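T-cell surface protein tactile (Homo sapiens, PDB 6ARQ) promotes adhesion of NK cells to target cells by interacting with PVR and may take part in adhesive interactions of activated T and NK cells. Local coordinates at residues T25-T30 and G79-L84; R96-L101 and I108-Y113. The protein carries 1 engineered substitution. All blocks are in the same frame, centred on the assembly; numbering follows the deposited sequence.

How the contacts relate
The two contacts lie in the facing sheets of one V-type immunoglobulin domain, with centres about 11 Å apart. Contact 1 joins strands B and E at residues 25-30 and 79-84; contact 2 is part of the F-G hairpin, at residues 96-101 and 108-113. The C26-C99 disulfide ties them across the core, and L101 packs on C26 and T28 beside it. Y113 OH also makes a probable hydrogen bond to T25 O. Both contacts are partly buried: C26, S80 and W82, like Y97, C99, L101 and Y113, lie in the interior, whereas the outward rows are more open. That of contact 1 is polar; that of contact 2 mixes aliphatic, polar and charged groups and meets another protein through M100 and I108.

Contact 1 of 2, residues T25-T30 and G79-L84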
ATOM      1  N   THR A  25      31.566  15.299 -31.340  1.00 26.39           N
ATOM      2  CA  THR A  25      30.827  16.543 -31.546  1.00 26.02           C
ATOM      3  C   THR A  25      29.318  16.339 -31.416  1.00 29.82           C
ATOM      4  O   THR A  25      28.745  15.458 -32.059  1.00 29.88           O
ATOM      5  CB  THR A  25      31.181  17.153 -32.918  1.00 34.48           C
ATOM      6  OG1 THR A  25      32.595  17.115 -33.109  1.00 34.63           O
ATOM      7  CG2 THR A  25      30.682  18.589 -33.077  1.00 33.44           C
ATOM      8  N   CYS A  26      28.686  17.190 -30.595  1.00 26.14           N
ATOM      9  CA  CYS A  26      27.244  17.234 -30.376  1.00 26.15           C
ATOM     10  C   CYS A  26      26.706  18.483 -31.087  1.00 29.94           C
ATOM     11  O   CYS A  26      26.818  19.594 -30.562  1.00 29.71           O
ATOM     12  CB  CYS A  26      26.914  17.231 -28.883  1.00 25.92           C
ATOM     13  SG  CYS A  26      27.317  15.681 -28.032  1.00 29.68           S
ATOM     14  N   GLN A  27      26.199  18.306 -32.319  1.00 26.50           N
ATOM     15  CA  GLN A  27      25.681  19.397 -33.145  1.00 27.06           C
ATOM     16  C   GLN A  27      24.187  19.587 -32.905  1.00 30.84           C
ATOM     17  O   GLN A  27      23.420  18.625 -32.985  1.00 31.13           O
ATOM     18  CB  GLN A  27      25.968  19.133 -34.632  1.00 29.76           C
ATOM     19  CG  GLN A  27      25.917  20.386 -35.509  1.00 45.71           C
ATOM     20  CD  GLN A  27      26.489  20.208 -36.901  1.00 67.61           C
ATOM     21  OE1 GLN A  27      26.577  21.167 -37.676  1.00 65.48           O
ATOM     22  NE2 GLN A  27      26.902  18.996 -37.263  1.00 58.86           N
ATOM     23  N   THR A  28      23.780  20.831 -32.604  1.00 26.96           N
ATOM     24  CA  THR A  28      22.385  21.190 -32.337  1.00 27.22           C
ATOM     25  C   THR A  28      22.095  22.634 -32.797  1.00 31.65           C
ATOM     26  O   THR A  28      23.021  23.411 -33.033  1.00 31.45           O
ATOM     27  CB  THR A  28      22.035  20.964 -30.844  1.00 34.45           C
ATOM     28  OG1 THR A  28      20.635  21.174 -30.646  1.00 35.73           O
ATOM     29  CG2 THR A  28      22.847  21.841 -29.888  1.00 31.73           C
ATOM     30  N   GLN A  29      20.802  22.969 -32.931  1.00 28.85           N
ATOM     31  CA  GLN A  29      20.317  24.284 -33.343  1.00 29.82           C
ATOM     32  C   GLN A  29      19.146  24.701 -32.456  1.00 33.52           C
ATOM     33  O   GLN A  29      18.294  23.871 -32.126  1.00 33.26           O
ATOM     34  CB  GLN A  29      19.903  24.263 -34.823  1.00 33.19           C
ATOM     35  CG  GLN A  29      20.380  25.474 -35.616  1.00 48.57           C
ATOM     36  CD  GLN A  29      19.277  26.420 -36.036  1.00 69.53           C
ATOM     37  OE1 GLN A  29      18.108  26.297 -35.650  1.00 65.85           O
ATOM     38  NE2 GLN A  29      19.636  27.403 -36.840  1.00 63.02           N
ATOM     39  N   THR A  30      19.114  25.979 -32.058  1.00 29.94           N
ATOM     40  CA  THR A  30      18.065  26.516 -31.190  1.00 29.85           C
ATOM     41  C   THR A  30      17.240  27.594 -31.914  1.00 34.60           C
ATOM     42  O   THR A  30      17.758  28.304 -32.778  1.00 35.12           O
ATOM     43  CB  THR A  30      18.673  27.046 -29.867  1.00 37.16           C
ATOM     44  OG1 THR A  30      17.629  27.442 -28.978  1.00 38.28           O
ATOM     45  CG2 THR A  30      19.654  28.202 -30.063  1.00 36.08           C
ATOM     46  N   GLY A  79      23.196  28.290 -34.276  1.00 43.05           N
ATOM     47  CA  GLY A  79      23.676  26.923 -34.447  1.00 40.97           C
ATOM     48  C   GLY A  79      24.957  26.696 -33.670  1.00 41.47           C
ATOM     49  O   GLY A  79      25.759  27.625 -33.525  1.00 41.59           O
ATOM     50  N   SER A  80      25.164  25.470 -33.153  1.00 34.74           N
ATOM     51  CA  SER A  80      26.361  25.179 -32.363  1.00 32.28           C
ATOM     52  C   SER A  80      26.984  23.809 -32.648  1.00 32.55           C
ATOM     53  O   SER A  80      26.359  22.938 -33.255  1.00 32.10           O
ATOM     54  CB  SER A  80      26.059  25.287 -30.873  1.00 35.21           C
ATOM     55  OG  SER A  80      25.256  24.214 -30.410  1.00 44.85           O
ATOM     56  N   LYS A  81      28.229  23.641 -32.171  1.00 26.66           N
ATOM     57  CA  LYS A  81      29.038  22.432 -32.243  1.00 25.04           C
ATOM     58  C   LYS A  81      29.801  22.279 -30.920  1.00 25.66           C
ATOM     59  O   LYS A  81      30.795  22.973 -30.689  1.00 25.35           O
ATOM     60  CB  LYS A  81      29.991  22.475 -33.451  1.00 28.73           C
ATOM     61  CG  LYS A  81      29.400  21.906 -34.730  1.00 42.19           C
ATOM     62  CD  LYS A  81      30.387  22.032 -35.885  1.00 53.44           C
ATOM     63  CE  LYS A  81      29.985  21.235 -37.101  1.00 64.66           C
ATOM     64  NZ  LYS A  81      30.281  19.786 -36.942  1.00 72.38           N
ATOM     65  N   TRP A  82      29.284  21.417 -30.029  1.00 19.74           N
ATOM     66  CA  TRP A  82      29.863  21.130 -28.715  1.00 17.91           C
ATOM     67  C   TRP A  82      30.804  19.932 -28.880  1.00 21.33           C
ATOM     68  O   TRP A  82      30.348  18.798 -29.032  1.00 20.58           O
ATOM     69  CB  TRP A  82      28.732  20.893 -27.689  1.00 15.66           C
ATOM     70  CG  TRP A  82      29.139  20.590 -26.274  1.00 15.64           C
ATOM     71  CD1 TRP A  82      28.646  19.592 -25.487  1.00 18.10           C
ATOM     72  CD2 TRP A  82      30.034  21.350 -25.442  1.00 15.40           C
ATOM     73  NE1 TRP A  82      29.194  19.663 -24.229  1.00 17.29           N
ATOM     74  CE2 TRP A  82      30.049  20.733 -24.172  1.00 18.83           C
ATOM     75  CE3 TRP A  82      30.842  22.482 -25.652  1.00 17.08           C
ATOM     76  CZ2 TRP A  82      30.852  21.196 -23.123  1.00 18.13           C
ATOM     77  CZ3 TRP A  82      31.638  22.939 -24.612  1.00 18.51           C
ATOM     78  CH2 TRP A  82      31.640  22.296 -23.367  1.00 18.74           C
ATOM     79  N   THR A  83      32.122  20.206 -28.922  1.00 18.28           N
ATOM     80  CA  THR A  83      33.152  19.203 -29.191  1.00 18.33           C
ATOM     81  C   THR A  83      34.069  18.915 -27.998  1.00 22.35           C
ATOM     82  O   THR A  83      34.461  19.831 -27.277  1.00 22.28           O
ATOM     83  CB  THR A  83      34.009  19.663 -30.391  1.00 26.91           C
ATOM     84  OG1 THR A  83      33.170  20.252 -31.387  1.00 26.94           O
ATOM     85  CG2 THR A  83      34.812  18.532 -31.014  1.00 25.24           C
ATOM     86  N   LEU A  84      34.436  17.627 -27.838  1.00 18.96           N
ATOM     87  CA  LEU A  84      35.382  17.096 -26.853  1.00 18.89           C
ATOM     88  C   LEU A  84      36.542  16.458 -27.630  1.00 23.98           C
ATOM     89  O   LEU A  84      36.324  15.523 -28.405  1.00 23.60           O
ATOM     90  CB  LEU A  84      34.692  16.089 -25.907  1.00 18.35           C
ATOM     91  CG  LEU A  84      35.572  15.311 -24.919  1.00 23.36           C
ATOM     92  CD1 LEU A  84      35.967  16.167 -23.722  1.00 23.65           C
ATOM     93  CD2 LEU A  84      34.863  14.066 -24.437  1.00 25.53           C
TER
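Strands B (22-29) and E (79-86) of the immunoglobulin sandwich run antiparallel here, with C26 paired to W82 and T28 to S80 on the inward side. C26 N gives a hydrogen bond to W82 O (2.8 Å), and the return bond, W82 N to C26 O, is 3.1 Å long. Further along, S80 N donates to T28 O at 3.0 Å, whereas the bond from T28 N to S80 O is weak. With CG anti to the backbone N (chi1 -180°), W82 carries its indole away from strand B toward strand 33-42, where it stacks with W39 and gives its NE1 to Q38 O; C26 CB stays at the ring edge. S80 OG meets the methyl CG2 of T28 at 3.4 Å, and T28 OG1 has its partner in Q109. On the outward side Q27 and K81 lie alongside each other, pointing the same way, with K81 CE 3.5 Å from Q27 OE1. T25 OG1 approaches the methyl CG2 of T83 at 3.4 Å. Main-chain bonds therefore supply the polar grip between the two segments: no side-chain hydrogen bond crosses between them, and hydroxyl or amide oxygens lie against methyl or methylene carbons, while the inward row feeds the core round the disulfide.

Contact 2 of 2, residues R96-L101 and I108-Y113; sequences RYECML and IQTKIY
R96 and I112 cross on the outward face of the F-G hairpin (strands 95-104 and 107-117), the methyl CG2 of I112 sitting over the centre of one guanidinium face, 3.8 Å from CZ. With a bend at chi3 (62°) the arginine reaches across to strand G and lays that face against the methyl; its NH1 forms a salt bridge with E11 of strand 9-16. E98 runs side by side with I112, its CG 3.7 Å from I112 CG1, then crosses T110, whose CG2 lies 3.6 Å from E98 OE1. M100 and I108 also cross, CG to CG2 at 3.8 Å, and both pack on polar side chains of another protein's chain. Facing inward, C99 SG lies 3.9 Å from K111 CB, and the CB atoms of L101 and Q109 adjoin at 4.1 Å. The ring of Y97 leads away from strand G, its OH bonding V93 O in a tyrosine corner. Y113 has Y97 O at its ring edge and its OH on T25 O. In the backbone, Y97-Y113, C99-K111 and L101-Q109 each exchange two hydrogen bonds. These six satisfy the facing amides and carbonyls; methyls and methylenes then pack against a guanidinium face, a carboxylate oxygen, a sulfur and each other, while E11 meets the charge of R96.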
ATOM      1  N   ARG A  96      32.337   5.218 -21.981  1.00 29.56           N
ATOM      2  CA  ARG A  96      31.148   5.967 -22.383  1.00 27.97           C
ATOM      3  C   ARG A  96      31.284   7.443 -22.016  1.00 29.24           C
ATOM      4  O   ARG A  96      31.550   7.771 -20.859  1.00 28.99           O
ATOM      5  CB  ARG A  96      29.888   5.371 -21.739  1.00 29.66           C
ATOM      6  CG  ARG A  96      29.252   4.236 -22.531  1.00 42.80           C
ATOM      7  CD  ARG A  96      28.354   3.363 -21.666  1.00 55.99           C
ATOM      8  NE  ARG A  96      27.221   4.102 -21.099  1.00 65.93           N
ATOM      9  CZ  ARG A  96      25.987   4.089 -21.591  1.00 81.54           C
ATOM     10  NH1 ARG A  96      25.701   3.367 -22.669  1.00 69.35           N
ATOM     11  NH2 ARG A  96      25.025   4.790 -21.006  1.00 69.07           N
ATOM     12  N   TYR A  97      31.107   8.327 -23.011  1.00 23.84           N
ATOM     13  CA  TYR A  97      31.169   9.780 -22.871  1.00 22.14           C
ATOM     14  C   TYR A  97      29.818  10.376 -23.237  1.00 26.30           C
ATOM     15  O   TYR A  97      29.346  10.184 -24.359  1.00 25.95           O
ATOM     16  CB  TYR A  97      32.287  10.374 -23.748  1.00 22.25           C
ATOM     17  CG  TYR A  97      33.682  10.010 -23.294  1.00 23.78           C
ATOM     18  CD1 TYR A  97      34.363  10.798 -22.372  1.00 25.57           C
ATOM     19  CD2 TYR A  97      34.335   8.893 -23.806  1.00 25.14           C
ATOM     20  CE1 TYR A  97      35.652  10.473 -21.954  1.00 26.92           C
ATOM     21  CE2 TYR A  97      35.624   8.557 -23.397  1.00 26.68           C
ATOM     22  CZ  TYR A  97      36.280   9.352 -22.472  1.00 32.97           C
ATOM     23  OH  TYR A  97      37.549   9.032 -22.059  1.00 33.78           O
ATOM     24  N   GLU A  98      29.185  11.077 -22.288  1.00 23.19           N
ATOM     25  CA  GLU A  98      27.871  11.679 -22.490  1.00 22.99           C
ATOM     26  C   GLU A  98      27.951  13.197 -22.554  1.00 27.10           C
ATOM     27  O   GLU A  98      28.679  13.814 -21.772  1.00 26.64           O
ATOM     28  CB  GLU A  98      26.915  11.257 -21.356  1.00 25.07           C
ATOM     29  CG  GLU A  98      25.453  11.583 -21.617  1.00 35.36           C
ATOM     30  CD  GLU A  98      24.585  11.730 -20.385  1.00 57.86           C
ATOM     31  OE1 GLU A  98      24.079  12.851 -20.149  1.00 55.46           O
ATOM     32  OE2 GLU A  98      24.389  10.724 -19.665  1.00 54.46           O
ATOM     33  N   CYS A  99      27.181  13.795 -23.481  1.00 24.23           N
ATOM     34  CA  CYS A  99      27.048  15.241 -23.611  1.00 23.80           C
ATOM     35  C   CYS A  99      25.600  15.616 -23.318  1.00 26.89           C
ATOM     36  O   CYS A  99      24.676  14.892 -23.702  1.00 27.04           O
ATOM     37  CB  CYS A  99      27.522  15.759 -24.971  1.00 24.42           C
ATOM     38  SG  CYS A  99      26.269  15.737 -26.284  1.00 29.23           S
ATOM     39  N   MET A 100      25.409  16.703 -22.575  1.00 22.76           N
ATOM     40  CA  MET A 100      24.085  17.190 -22.218  1.00 22.76           C
ATOM     41  C   MET A 100      23.948  18.624 -22.693  1.00 25.16           C
ATOM     42  O   MET A 100      24.743  19.479 -22.304  1.00 24.23           O
ATOM     43  CB  MET A 100      23.847  17.070 -20.708  1.00 25.67           C
ATOM     44  CG  MET A 100      22.390  17.094 -20.337  1.00 30.61           C
ATOM     45  SD  MET A 100      22.115  16.996 -18.557  1.00 36.22           S
ATOM     46  CE  MET A 100      22.399  15.238 -18.270  1.00 33.42           C
ATOM     47  N   LEU A 101      22.969  18.872 -23.566  1.00 21.25           N
ATOM     48  CA  LEU A 101      22.726  20.196 -24.125  1.00 20.79           C
ATOM     49  C   LEU A 101      21.387  20.737 -23.638  1.00 24.21           C
ATOM     50  O   LEU A 101      20.340  20.158 -23.936  1.00 24.44           O
ATOM     51  CB  LEU A 101      22.768  20.154 -25.665  1.00 21.05           C
ATOM     52  CG  LEU A 101      24.106  19.804 -26.308  1.00 25.18           C
ATOM     53  CD1 LEU A 101      23.901  18.978 -27.550  1.00 25.96           C
ATOM     54  CD2 LEU A 101      24.900  21.049 -26.640  1.00 27.68           C
ATOM     55  N   ILE A 108      16.221  19.586 -22.925  1.00 20.02           N
ATOM     56  CA  ILE A 108      17.475  18.861 -22.740  1.00 18.50           C
ATOM     57  C   ILE A 108      17.665  17.797 -23.831  1.00 22.08           C
ATOM     58  O   ILE A 108      16.801  16.944 -24.038  1.00 22.29           O
ATOM     59  CB  ILE A 108      17.562  18.255 -21.302  1.00 21.68           C
ATOM     60  CG1 ILE A 108      17.667  19.363 -20.236  1.00 22.11           C
ATOM     61  CG2 ILE A 108      18.726  17.271 -21.145  1.00 21.46           C
ATOM     62  CD1 ILE A 108      16.415  19.580 -19.462  1.00 30.98           C
ATOM     63  N   GLN A 109      18.820  17.870 -24.514  1.00 18.16           N
ATOM     64  CA  GLN A 109      19.290  16.927 -25.528  1.00 18.07           C
ATOM     65  C   GLN A 109      20.429  16.114 -24.929  1.00 21.71           C
ATOM     66  O   GLN A 109      21.261  16.670 -24.209  1.00 20.42           O
ATOM     67  CB  GLN A 109      19.749  17.653 -26.802  1.00 19.25           C
ATOM     68  CG  GLN A 109      18.663  17.789 -27.855  1.00 35.14           C
ATOM     69  CD  GLN A 109      18.084  19.176 -27.874  1.00 55.21           C
ATOM     70  OE1 GLN A 109      18.614  20.085 -28.518  1.00 50.75           O
ATOM     71  NE2 GLN A 109      16.983  19.369 -27.165  1.00 49.08           N
ATOM     72  N   THR A 110      20.462  14.804 -25.203  1.00 19.47           N
ATOM     73  CA  THR A 110      21.482  13.907 -24.662  1.00 19.16           C
ATOM     74  C   THR A 110      22.024  13.002 -25.771  1.00 24.30           C
ATOM     75  O   THR A 110      21.251  12.459 -26.562  1.00 25.21           O
ATOM     76  CB  THR A 110      20.889  13.102 -23.479  1.00 28.85           C
ATOM     77  OG1 THR A 110      20.429  14.013 -22.478  1.00 29.69           O
ATOM     78  CG2 THR A 110      21.885  12.129 -22.849  1.00 26.82           C
ATOM     79  N   LYS A 111      23.357  12.849 -25.822  1.00 20.60           N
ATOM     80  CA  LYS A 111      24.032  11.965 -26.764  1.00 20.87           C
ATOM     81  C   LYS A 111      25.166  11.240 -26.045  1.00 24.93           C
ATOM     82  O   LYS A 111      26.025  11.881 -25.432  1.00 23.57           O
ATOM     83  CB  LYS A 111      24.534  12.716 -28.005  1.00 23.21           C
ATOM     84  CG  LYS A 111      24.620  11.818 -29.241  1.00 37.93           C
ATOM     85  CD  LYS A 111      25.184  12.540 -30.458  1.00 48.00           C
ATOM     86  CE  LYS A 111      24.128  13.177 -31.330  1.00 59.34           C
ATOM     87  NZ  LYS A 111      24.732  13.884 -32.489  1.00 67.86           N
ATOM     88  N   ILE A 112      25.132   9.900 -26.083  1.00 22.97           N
ATOM     89  CA  ILE A 112      26.124   9.042 -25.435  1.00 23.03           C
ATOM     90  C   ILE A 112      27.004   8.400 -26.509  1.00 27.07           C
ATOM     91  O   ILE A 112      26.498   7.762 -27.434  1.00 27.10           O
ATOM     92  CB  ILE A 112      25.475   7.976 -24.497  1.00 27.31           C
ATOM     93  CG1 ILE A 112      24.400   8.590 -23.571  1.00 27.98           C
ATOM     94  CG2 ILE A 112      26.534   7.238 -23.673  1.00 28.24           C
ATOM     95  CD1 ILE A 112      22.967   8.242 -23.941  1.00 37.59           C
ATOM     96  N   TYR A 113      28.321   8.598 -26.383  1.00 23.42           N
ATOM     97  CA  TYR A 113      29.342   8.060 -27.272  1.00 23.67           C
ATOM     98  C   TYR A 113      30.121   6.972 -26.552  1.00 27.58           C
ATOM     99  O   TYR A 113      30.797   7.259 -25.561  1.00 26.45           O
ATOM    100  CB  TYR A 113      30.300   9.172 -27.739  1.00 24.58           C
ATOM    101  CG  TYR A 113      29.730  10.127 -28.764  1.00 26.81           C
ATOM    102  CD1 TYR A 113      29.750   9.816 -30.121  1.00 29.83           C
ATOM    103  CD2 TYR A 113      29.247  11.377 -28.388  1.00 26.91           C
ATOM    104  CE1 TYR A 113      29.258  10.705 -31.075  1.00 31.25           C
ATOM    105  CE2 TYR A 113      28.754  12.276 -29.333  1.00 28.04           C
ATOM    106  CZ  TYR A 113      28.763  11.935 -30.676  1.00 37.94           C
ATOM    107  OH  TYR A 113      28.284  12.809 -31.622  1.00 41.18           O
TER